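Local coordinates for protein GH3 beta-N-acetylglucosaminidase (Paenibacillaceae, PDB 6K5J) that removes terminal beta-linked N-acetylglucosamine residues from glycans by hydrolysis as a glycoside hydrolase of family 3, probably acting on chitin-derived oligosaccharides, at residues Asn94-Val98 with Asp354-Thr358; Pro408-Thr412 with Glu504-Ser508; Val17-Val21 with Leu333-Lys337. All blocks are in the same frame, centred on the assembly; numbering follows the deposited sequence.

Contact 1 of 3, residues Asn94-Val98 with Asp354-Thr358; sequences NGVTV and DTLVT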
loop_
_atom_site.group_PDB
_atom_site.type_symbol
_atom_site.label_atom_id
_atom_site.label_comp_id
_atom_site.label_asym_id
_atom_site.label_seq_id
_atom_site.Cartn_x
_atom_site.Cartn_y
_atom_site.Cartn_z
ATOM N N ASN A 94 -7.269 13.924 2.401
ATOM C CA ASN A 94 -7.914 15.229 2.421
ATOM C C ASN A 94 -7.730 15.912 1.074
ATOM O O ASN A 94 -6.597 16.170 0.665
ATOM C CB ASN A 94 -7.321 16.092 3.534
ATOM C CG ASN A 94 -8.031 17.429 3.664
ATOM O OD1 ASN A 94 -9.258 17.501 3.585
ATOM N ND2 ASN A 94 -7.268 18.484 3.852
ATOM N N GLY A 95 -8.835 16.201 0.382
ATOM C CA GLY A 95 -8.756 16.920 -0.874
ATOM C C GLY A 95 -8.393 16.095 -2.086
ATOM O O GLY A 95 -8.148 16.669 -3.154
ATOM N N VAL A 96 -8.327 14.769 -1.959
ATOM C CA VAL A 96 -8.054 13.885 -3.083
ATOM C C VAL A 96 -9.084 12.764 -3.068
ATOM O O VAL A 96 -9.780 12.541 -2.074
ATOM C CB VAL A 96 -6.619 13.305 -3.059
ATOM C CG1 VAL A 96 -5.599 14.438 -2.996
ATOM C CG2 VAL A 96 -6.440 12.363 -1.877
ATOM N N THR A 97 -9.191 12.076 -4.204
ATOM C CA THR A 97 -10.106 10.949 -4.328
ATOM C C THR A 97 -9.582 9.771 -3.525
ATOM O O THR A 97 -8.417 9.392 -3.666
ATOM C CB THR A 97 -10.240 10.540 -5.795
ATOM O OG1 THR A 97 -10.572 11.685 -6.583
ATOM C CG2 THR A 97 -11.314 9.475 -5.981
ATOM N N VAL A 98 -10.444 9.164 -2.715
ATOM C CA VAL A 98 -10.105 7.912 -2.048
ATOM C C VAL A 98 -10.443 6.795 -3.031
ATOM O O VAL A 98 -11.608 6.572 -3.362
ATOM C CB VAL A 98 -10.844 7.756 -0.714
ATOM C CG1 VAL A 98 -10.471 6.429 -0.047
ATOM C CG2 VAL A 98 -10.489 8.906 0.204
ATOM N N ASP A 354 -8.648 24.263 -1.474
ATOM C CA ASP A 354 -8.985 23.626 -2.740
ATOM C C ASP A 354 -8.977 22.103 -2.610
ATOM O O ASP A 354 -8.232 21.526 -1.809
ATOM C CB ASP A 354 -7.997 24.039 -3.832
ATOM C CG ASP A 354 -8.297 25.417 -4.408
ATOM O OD1 ASP A 354 -9.325 26.021 -4.033
ATOM O OD2 ASP A 354 -7.486 25.890 -5.226
ATOM N N THR A 355 -9.793 21.452 -3.436
ATOM C CA THR A 355 -9.847 19.998 -3.498
ATOM C C THR A 355 -9.673 19.534 -4.935
ATOM O O THR A 355 -10.024 20.246 -5.884
ATOM C CB THR A 355 -11.168 19.456 -2.951
ATOM O OG1 THR A 355 -11.140 18.024 -2.982
ATOM C CG2 THR A 355 -12.343 19.946 -3.798
ATOM N N LEU A 356 -9.108 18.332 -5.092
ATOM C CA LEU A 356 -9.029 17.700 -6.402
ATOM C C LEU A 356 -10.205 16.776 -6.672
ATOM O O LEU A 356 -10.309 16.241 -7.781
ATOM C CB LEU A 356 -7.720 16.908 -6.543
ATOM C CG LEU A 356 -6.422 17.708 -6.380
ATOM C CD1 LEU A 356 -5.208 16.791 -6.600
ATOM C CD2 LEU A 356 -6.404 18.891 -7.346
ATOM N N VAL A 357 -11.063 16.554 -5.673
ATOM C CA VAL A 357 -12.215 15.678 -5.846
ATOM C C VAL A 357 -13.167 16.282 -6.873
ATOM O O VAL A 357 -13.425 17.493 -6.867
ATOM C CB VAL A 357 -12.916 15.476 -4.493
ATOM C CG1 VAL A 357 -14.224 14.696 -4.648
ATOM C CG2 VAL A 357 -11.980 14.776 -3.500
ATOM N N THR A 358 -13.681 15.441 -7.771
ATOM C CA THR A 358 -14.730 15.827 -8.715
ATOM C C THR A 358 -15.877 14.826 -8.637
ATOM O O THR A 358 -15.702 13.680 -8.219
ATOM C CB THR A 358 -14.231 15.906 -10.177
ATOM O OG1 THR A 358 -13.879 14.599 -10.654
ATOM C CG2 THR A 358 -13.026 16.858 -10.328
HETATM O O HOH W 1 -13.003 12.674 -6.938
#
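Gly95 and Thr355 bring two irregular loop segments together, their CA atoms 4.2 Å apart, and the main bond between the backbones runs from Leu356 N to Gly95 O at 2.7 Å. That bond is nearly straight at the hydrogen, 165°, but the donor stands 29° away from the carbonyl plane. Gly95 has a positive phi, a backbone shape that glycine adopts readily; a CB there would lie near Asp354 O and Thr355 CA.

Among the side chains, a trans chi1 (-177°) swings the Thr355 hydroxyl to the side of Gly95; there OG1 accepts from Val357 N at 3.1 Å, an ST turn. Leu356 lays CB against Gly95 O and sends CD1 to within 4.3 Å of Val96 CG1. Val357 presses CG2 on Val96 O, 3.4 Å away. Further along, a water donates to Thr97 OG1 at 2.6 Å and accepts from Thr358 N at 3.0 Å, while the same Thr97 hydroxyl is also bonded to Glu124 of helix 111-127.

The two loops are thus fixed mainly by one firm backbone bond and one water bridge, with Val357 CG2 between them and the Val96 and Leu356 methyls flanking the backbone bond. Gly95 O is gripped by Leu356 N, and the Thr97 hydroxyl is held by both the water and Glu124, so the polar atoms do most of the joining and the apolar lining is thin.

Contact 2 of 3, residues Pro408-Thr412 with Glu504-Ser508; sequences PRKET and ENTPS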
loop_
_atom_site.group_PDB
_atom_site.type_symbol
_atom_site.label_atom_id
_atom_site.label_comp_id
_atom_site.label_asym_id
_atom_site.label_seq_id
_atom_site.Cartn_x
_atom_site.Cartn_y
_atom_site.Cartn_z
ATOM N N PRO A 408 -9.263 7.902 10.359
ATOM C CA PRO A 408 -10.704 8.011 10.616
ATOM C C PRO A 408 -11.485 8.130 9.318
ATOM O O PRO A 408 -11.027 8.737 8.347
ATOM C CB PRO A 408 -10.822 9.282 11.465
ATOM C CG PRO A 408 -9.651 10.114 11.040
ATOM C CD PRO A 408 -8.540 9.137 10.721
ATOM N N ARG A 409 -12.663 7.512 9.304
ATOM C CA ARG A 409 -13.549 7.516 8.149
ATOM C C ARG A 409 -14.871 8.151 8.554
ATOM O O ARG A 409 -15.534 7.666 9.476
ATOM C CB ARG A 409 -13.776 6.096 7.621
ATOM C CG ARG A 409 -12.488 5.338 7.300
ATOM C CD ARG A 409 -11.864 5.768 5.964
ATOM N NE ARG A 409 -10.985 4.722 5.445
ATOM C CZ ARG A 409 -10.110 4.876 4.453
ATOM N NH1 ARG A 409 -9.965 6.050 3.838
ATOM N NH2 ARG A 409 -9.367 3.845 4.078
ATOM N N LYS A 410 -15.258 9.219 7.856
ATOM C CA LYS A 410 -16.562 9.831 8.103
ATOM C C LYS A 410 -17.690 9.084 7.393
ATOM O O LYS A 410 -18.784 8.922 7.949
ATOM C CB LYS A 410 -16.544 11.296 7.665
ATOM C CG LYS A 410 -17.838 12.043 7.969
ATOM C CD LYS A 410 -17.964 13.294 7.120
ATOM C CE LYS A 410 -18.960 13.098 5.983
ATOM N NZ LYS A 410 -20.343 13.464 6.401
ATOM N N GLU A 411 -17.455 8.636 6.159
ATOM C CA GLU A 411 -18.496 7.966 5.374
ATOM C C GLU A 411 -18.510 6.475 5.721
ATOM O O GLU A 411 -18.096 5.606 4.948
ATOM C CB GLU A 411 -18.278 8.204 3.883
ATOM C CG GLU A 411 -18.418 9.665 3.444
ATOM C CD GLU A 411 -17.110 10.443 3.490
ATOM O OE1 GLU A 411 -16.093 9.925 4.002
ATOM O OE2 GLU A 411 -17.101 11.583 2.989
ATOM N N THR A 412 -18.984 6.202 6.935
ATOM C CA THR A 412 -19.099 4.854 7.467
ATOM C C THR A 412 -20.268 4.117 6.817
ATOM O O THR A 412 -21.081 4.698 6.097
ATOM C CB THR A 412 -19.327 4.900 8.979
ATOM O OG1 THR A 412 -20.589 5.539 9.240
ATOM C CG2 THR A 412 -18.199 5.675 9.679
ATOM N N GLU A 504 -12.015 -3.270 2.389
ATOM C CA GLU A 504 -11.553 -1.948 2.802
ATOM C C GLU A 504 -12.738 -1.239 3.447
ATOM O O GLU A 504 -13.885 -1.685 3.333
ATOM C CB GLU A 504 -10.997 -1.128 1.633
ATOM C CG GLU A 504 -11.996 -0.931 0.520
ATOM C CD GLU A 504 -11.363 -0.366 -0.727
ATOM O OE1 GLU A 504 -10.194 -0.707 -1.024
ATOM O OE2 GLU A 504 -12.042 0.428 -1.407
ATOM N N ASN A 505 -12.451 -0.131 4.140
ATOM C CA ASN A 505 -13.488 0.688 4.765
ATOM C C ASN A 505 -13.586 2.071 4.122
ATOM O O ASN A 505 -13.951 3.048 4.783
ATOM C CB ASN A 505 -13.255 0.804 6.274
ATOM C CG ASN A 505 -12.004 1.594 6.626
ATOM O OD1 ASN A 505 -11.229 1.971 5.756
ATOM N ND2 ASN A 505 -11.802 1.839 7.920
ATOM N N THR A 506 -13.247 2.164 2.837
ATOM C CA THR A 506 -13.292 3.416 2.095
ATOM C C THR A 506 -14.725 3.923 1.948
ATOM O O THR A 506 -15.678 3.154 2.088
ATOM C CB THR A 506 -12.714 3.213 0.700
ATOM O OG1 THR A 506 -13.482 2.205 0.025
ATOM C CG2 THR A 506 -11.258 2.777 0.770
ATOM N N PRO A 507 -14.899 5.213 1.622
ATOM C CA PRO A 507 -16.263 5.715 1.394
ATOM C C PRO A 507 -17.022 4.932 0.336
ATOM O O PRO A 507 -18.181 4.568 0.559
ATOM C CB PRO A 507 -16.027 7.176 0.976
ATOM C CG PRO A 507 -14.770 7.558 1.692
ATOM C CD PRO A 507 -13.905 6.308 1.620
ATOM N N SER A 508 -16.389 4.645 -0.812
ATOM C CA SER A 508 -17.107 3.982 -1.893
ATOM C C SER A 508 -17.411 2.526 -1.566
ATOM O O SER A 508 -18.425 1.999 -2.028
ATOM C CB SER A 508 -16.323 4.088 -3.207
ATOM O OG SER A 508 -15.104 3.367 -3.142
HETATM O O HOH W 2 -15.317 5.481 4.678
#
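Arg409 reaches across to Asn505, its side chain leaving beside the backbone nitrogen and bending at chi2 (-78°), which carries the guanidinium over Thr506, the N-cap residue of helix 507-517. NE gives Asn505 OD1 a hydrogen bond of 2.8 Å, and NH2 adds a weak one to the same oxygen at 3.1 Å; Gly87 O of the N-terminal domain takes a further bond from NH2. OD1 lies at the guanidinium edge, close to its plane, yet NE stands well above the amide's carbonyl plane, and the two flat groups are turned 79° apart. The aliphatic part of the arginine follows, CG resting 3.6 Å from Asn505 ND2. Thr506 CA lies over the centre of one guanidinium face, with CG2 near NH2.

Two residues on, Glu411 is the centre of an inverse gamma turn. Its CB packs 3.8 Å from Pro507 CB, and OE1 comes to 3.6 Å from Pro507 CG. A water donates both to Glu411 O and to Asn505 O, bridging the backbones.

Thr506 caps helix 507-517, as Thr412 caps helix 413-419. The contact therefore joins the lead-ins of two helices, with Trp394 of strand 390-396 against Arg409 and Asn505, and Trp416 of helix 413-419 against Glu411.

Contact 3 of 3, residues Val17-Val21 with Leu333-Lys337; sequences VGQLV and LLALK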
loop_
_atom_site.group_PDB
_atom_site.type_symbol
_atom_site.label_atom_id
_atom_site.label_comp_id
_atom_site.label_asym_id
_atom_site.label_seq_id
_atom_site.Cartn_x
_atom_site.Cartn_y
_atom_site.Cartn_z
ATOM N N VAL A 17 26.928 9.700 -5.165
ATOM C CA VAL A 17 26.502 8.887 -4.031
ATOM C C VAL A 17 25.156 9.375 -3.516
ATOM O O VAL A 17 24.271 8.575 -3.192
ATOM C CB VAL A 17 27.587 8.890 -2.936
ATOM C CG1 VAL A 17 27.004 8.487 -1.576
ATOM C CG2 VAL A 17 28.733 7.953 -3.328
ATOM N N GLY A 18 24.974 10.696 -3.446
ATOM C CA GLY A 18 23.702 11.236 -2.989
ATOM C C GLY A 18 22.523 10.821 -3.853
ATOM O O GLY A 18 21.415 10.625 -3.342
ATOM N N GLN A 19 22.743 10.674 -5.167
ATOM C CA GLN A 19 21.672 10.236 -6.062
ATOM C C GLN A 19 21.096 8.889 -5.645
ATOM O O GLN A 19 19.931 8.599 -5.938
ATOM C CB GLN A 19 22.179 10.147 -7.502
ATOM C CG GLN A 19 22.251 11.475 -8.215
ATOM C CD GLN A 19 20.901 12.166 -8.289
ATOM O OE1 GLN A 19 19.980 11.694 -8.965
ATOM N NE2 GLN A 19 20.775 13.283 -7.581
ATOM N N LEU A 20 21.892 8.059 -4.972
ATOM C CA LEU A 20 21.488 6.710 -4.595
ATOM C C LEU A 20 20.616 6.655 -3.345
ATOM O O LEU A 20 20.260 5.553 -2.916
ATOM C CB LEU A 20 22.724 5.845 -4.374
ATOM C CG LEU A 20 23.811 5.932 -5.450
ATOM C CD1 LEU A 20 24.941 4.986 -5.113
ATOM C CD2 LEU A 20 23.223 5.608 -6.808
ATOM N N VAL A 21 20.250 7.786 -2.754
ATOM C CA VAL A 21 19.518 7.781 -1.488
ATOM C C VAL A 21 18.210 8.544 -1.647
ATOM O O VAL A 21 18.182 9.633 -2.229
ATOM C CB VAL A 21 20.369 8.373 -0.352
ATOM C CG1 VAL A 21 19.547 8.472 0.937
ATOM C CG2 VAL A 21 21.627 7.521 -0.159
ATOM N N LEU A 333 18.972 6.205 -12.667
ATOM C CA LEU A 333 18.169 7.213 -11.975
ATOM C C LEU A 333 18.003 8.477 -12.817
ATOM O O LEU A 333 16.904 9.037 -12.899
ATOM C CB LEU A 333 18.790 7.533 -10.612
ATOM C CG LEU A 333 18.698 6.348 -9.654
ATOM C CD1 LEU A 333 19.806 6.404 -8.590
ATOM C CD2 LEU A 333 17.303 6.287 -9.029
ATOM N N LEU A 334 19.073 8.936 -13.463
ATOM C CA LEU A 334 18.953 10.116 -14.315
ATOM C C LEU A 334 18.032 9.856 -15.509
ATOM O O LEU A 334 17.300 10.756 -15.938
ATOM C CB LEU A 334 20.343 10.560 -14.776
ATOM C CG LEU A 334 21.294 11.074 -13.690
ATOM C CD1 LEU A 334 22.598 11.576 -14.288
ATOM C CD2 LEU A 334 20.653 12.176 -12.862
ATOM N N ALA A 335 18.049 8.632 -16.054
ATOM C CA ALA A 335 17.174 8.314 -17.183
ATOM C C ALA A 335 15.709 8.343 -16.767
ATOM O O ALA A 335 14.861 8.872 -17.493
ATOM C CB ALA A 335 17.534 6.947 -17.772
ATOM N N LEU A 336 15.396 7.791 -15.589
ATOM C CA LEU A 336 14.033 7.865 -15.076
ATOM C C LEU A 336 13.609 9.318 -14.856
ATOM O O LEU A 336 12.496 9.721 -15.232
ATOM C CB LEU A 336 13.935 7.066 -13.768
ATOM C CG LEU A 336 12.563 7.133 -13.085
ATOM C CD1 LEU A 336 11.486 6.655 -14.034
ATOM C CD2 LEU A 336 12.553 6.316 -11.792
ATOM N N LYS A 337 14.495 10.119 -14.272
ATOM C CA LYS A 337 14.169 11.509 -13.970
ATOM C C LYS A 337 13.905 12.306 -15.242
ATOM O O LYS A 337 13.014 13.163 -15.273
ATOM C CB LYS A 337 15.301 12.141 -13.159
ATOM C CG LYS A 337 15.325 11.694 -11.689
ATOM C CD LYS A 337 16.515 12.283 -10.949
ATOM C CE LYS A 337 16.392 12.020 -9.444
ATOM N NZ LYS A 337 17.370 12.794 -8.637
#
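Gln19 and Lys337 meet through their polar ends: Lys337 NZ donates to Gln19 OE1 at 2.9 Å, lying in the plane of the amide carbonyl and on one of its lone pairs, with a C=O to donor angle of 118°. The two chains reach this point in different ways. Gln19 places CG beside its backbone nitrogen and bends again at chi2 (-59°), folding the amide round toward the opposing helix. Lys337 also starts beside its nitrogen but is fully extended beyond CG, a straight arm that delivers the ammonium to the amide. Near its end, CE passes 3.6 Å from Gln19 OE1. Leu334 brings CD2 to 4.0 Å from that same oxygen, adding a methyl next to the polar pair.

The glutamine is only one of the lysine's acceptors. Its strongest partner is Pro77 O, and Gly44 O takes another bond, so this buried ammonium is held by three oxygens. Were Gln19 replaced by an alanine, Lys337 NZ would probably lose one of its three acceptors and a gap would probably open beside Leu334.

Beside the polar pair, Leu333 CD1 packs against both Gln19 O, 3.4 Å away, and Leu20 CD2, at 3.9 Å; only the second pairing is apolar on both sides. The two leucine side chains cross at about a right angle. Leu20 starts with its CB turned away from helix 323-339, and it is the CD2 branch that returns to make the touch.

The chain passes from helix 13-19 into strand 21-23, which lies between strands 45-47 and 296-298; Leu333 of helix 323-339 also rests on Val264 of strand 264-266, at the strands of the TIM-barrel-type N-terminal domain.

Contacts 1 and 2 are neighbours, their centres about 15 Å apart, and Val98 joins them directly: Val98 CG1 lies 3.8 Å from both Pro507 CD and Thr506 CG2, and 3.9 Å from Arg409 NH1. Contact 1 joins the loop after strand 79-81 to 354-358, contact 2 joins two late segments, and through Val98 the first packs on the second. Contact 3 is remote, its centre about 31 Å from that of contact 1 and about 38 Å from that of contact 2, and it lies across the chain's centre from contact 2. Along the sequence contacts 1 and 3 alternate, whereas contact 2 opens after both have closed. Contact 3 thus packs helices within the N-terminal domain.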